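PDB 5HC8: prenyltransference for protein from Lavandula lanata, which probably catalyses the head-to-middle condensation of two dimethylallyl diphosphate molecules to lavandulyl diphosphate, as a member of the cis-prenyltransferase (undecaprenyl diphosphate synthase) family. Local coordinates for residues 48-53 / 93-98. Numbering follows the deposited sequence.
Sequences IISRAS and KELVTS
Leu95 meets Ile49 and Ser50 in a small, buried and mostly apolar helix-to-helix contact. It joins the C-terminal part of helix 34-54 to the end of the short helix 91-97. The nearest CA atoms are those of Ser50 and Leu95, 7.7 Å apart, and just 114 Å² is buried.

Leu95 points toward helix 34-54 and divides its two methyls. Leu95 CD1 meets Ile49 CD1 at 4.0 Å. Leu95 CD2 lies 4.2 Å from Ile49 CG2 and also comes 4.0 Å from Ser50 OG. Leu95 therefore touches both branches of Ile49, and the two side chains cross at a slant. In Ile49, CG1 sits anti to the carbonyl carbon (chi1 -68°). This spreads CG1, with CD1 at its end, and CG2 so that each meets a different methyl of Leu95. Ile49 also packs on Leu60 and Ile62 of strand 59-65, so it links Leu95 to the central sheet.

Ser50 OG bonds weakly to Lys46 O, one turn back in its own helix. Ser98 OG donates to Leu95 O at 2.9 Å, from above the carbonyl plane, and closes the end of its own segment. From the loop that follows, Gln100 NE2 bonds to Ser50 O and ties that loop to helix 34-54.

The contact is apart from the substrate pocket, the Ile49 side chain being about 14 Å from the bound 2-methylbuta-1,3-diene. Helix 34-54 packs on the parallel sheet of the cis-prenyltransferase fold, and the short helix 91-97, which also packs on helix 115-128, lies against it.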
loop_
_atom_site.group_PDB
_atom_site.type_symbol
_atom_site.label_atom_id
_atom_site.label_comp_id
_atom_site.label_asym_id
_atom_site.label_seq_id
_atom_site.Cartn_x
_atom_site.Cartn_y
_atom_site.Cartn_z
ATOM N N ILE A 48 20.391 -10.672 9.869
ATOM C CA ILE A 48 19.773 -9.952 8.752
ATOM C C ILE A 48 20.285 -8.531 8.680
ATOM O O ILE A 48 20.550 -8.024 7.596
ATOM C CB ILE A 48 18.246 -10.009 8.894
ATOM C CG1 ILE A 48 17.805 -11.448 8.620
ATOM C CG2 ILE A 48 17.596 -9.104 7.865
ATOM C CD1 ILE A 48 16.482 -11.782 9.208
ATOM N N ILE A 49 20.390 -7.856 9.832
ATOM C CA ILE A 49 20.835 -6.469 9.843
ATOM C C ILE A 49 22.327 -6.414 9.407
ATOM O O ILE A 49 22.727 -5.597 8.598
ATOM C CB ILE A 49 20.679 -5.876 11.244
ATOM C CG1 ILE A 49 19.202 -5.738 11.593
ATOM C CG2 ILE A 49 21.413 -4.563 11.349
ATOM C CD1 ILE A 49 18.945 -5.585 13.113
ATOM N N SER A 50 23.129 -7.330 9.943
ATOM C CA SER A 50 24.544 -7.470 9.483
ATOM C C SER A 50 24.651 -7.631 8.020
ATOM O O SER A 50 25.466 -6.956 7.402
ATOM C CB SER A 50 25.201 -8.717 10.011
ATOM O OG SER A 50 25.521 -8.519 11.309
ATOM N N ARG A 51 23.872 -8.564 7.477
ATOM C CA ARG A 51 23.894 -8.840 6.050
ATOM C C ARG A 51 23.510 -7.608 5.219
ATOM O O ARG A 51 24.197 -7.266 4.253
ATOM C CB ARG A 51 23.056 -10.058 5.747
ATOM C CG ARG A 51 22.983 -10.460 4.294
ATOM C CD ARG A 51 24.333 -10.744 3.613
ATOM N NE ARG A 51 24.803 -12.059 4.071
ATOM C CZ ARG A 51 25.715 -12.765 3.414
ATOM N NH1 ARG A 51 26.224 -12.279 2.325
ATOM N NH2 ARG A 51 26.104 -13.922 3.876
ATOM N N ALA A 52 22.438 -6.899 5.621
ATOM C CA ALA A 52 21.980 -5.735 4.884
ATOM C C ALA A 52 23.091 -4.673 4.893
ATOM O O ALA A 52 23.367 -4.033 3.866
ATOM C CB ALA A 52 20.713 -5.169 5.515
ATOM N N SER A 53 23.772 -4.538 6.033
ATOM C CA SER A 53 24.907 -3.600 6.138
ATOM C C SER A 53 26.065 -3.907 5.158
ATOM O O SER A 53 26.494 -3.040 4.372
ATOM C CB SER A 53 25.400 -3.510 7.586
ATOM O OG SER A 53 26.533 -2.665 7.688
ATOM N N LYS A 93 22.999 -3.413 20.957
ATOM C CA LYS A 93 24.194 -2.793 21.558
ATOM C C LYS A 93 25.457 -3.310 20.806
ATOM O O LYS A 93 26.331 -2.520 20.417
ATOM C CB LYS A 93 24.240 -3.102 23.065
ATOM C CG LYS A 93 25.624 -2.964 23.698
ATOM C CD LYS A 93 25.589 -3.278 25.188
ATOM C CE LYS A 93 26.777 -2.639 25.910
ATOM N NZ LYS A 93 27.277 -3.508 27.009
ATOM N N GLU A 94 25.526 -4.605 20.550
ATOM C CA GLU A 94 26.634 -5.164 19.729
ATOM C C GLU A 94 26.745 -4.587 18.307
ATOM O O GLU A 94 27.828 -4.271 17.840
ATOM C CB GLU A 94 26.497 -6.689 19.637
ATOM C CG GLU A 94 27.823 -7.426 19.456
ATOM C CD GLU A 94 28.768 -7.275 20.668
ATOM O OE1 GLU A 94 29.907 -7.805 20.617
ATOM O OE2 GLU A 94 28.383 -6.634 21.685
ATOM N N LEU A 95 25.616 -4.448 17.610
ATOM C CA LEU A 95 25.625 -3.908 16.273
ATOM C C LEU A 95 26.089 -2.428 16.157
ATOM O O LEU A 95 26.795 -2.052 15.205
ATOM C CB LEU A 95 24.210 -4.049 15.667
ATOM C CG LEU A 95 23.769 -5.493 15.365
ATOM C CD1 LEU A 95 22.246 -5.658 15.372
ATOM C CD2 LEU A 95 24.374 -5.844 14.028
ATOM N N VAL A 96 25.647 -1.581 17.070
ATOM C CA VAL A 96 25.939 -0.172 16.962
ATOM C C VAL A 96 27.389 0.109 17.433
ATOM O O VAL A 96 28.007 1.090 16.975
ATOM C CB VAL A 96 24.909 0.702 17.698
ATOM C CG1 VAL A 96 23.500 0.366 17.267
ATOM C CG2 VAL A 96 24.994 0.565 19.198
ATOM N N THR A 97 27.911 -0.766 18.296
ATOM C CA THR A 97 29.329 -0.674 18.771
ATOM C C THR A 97 30.329 -1.522 17.985
ATOM O O THR A 97 31.532 -1.433 18.233
ATOM C CB THR A 97 29.497 -0.886 20.303
ATOM O OG1 THR A 97 29.173 -2.220 20.702
ATOM C CG2 THR A 97 28.602 0.084 21.051
ATOM N N SER A 98 29.848 -2.293 17.004
ATOM C CA SER A 98 30.721 -2.989 16.061
ATOM C C SER A 98 31.274 -2.043 15.027
ATOM O O SER A 98 30.918 -0.853 14.959
ATOM C CB SER A 98 29.957 -4.088 15.319
ATOM O OG SER A 98 29.136 -3.547 14.288
#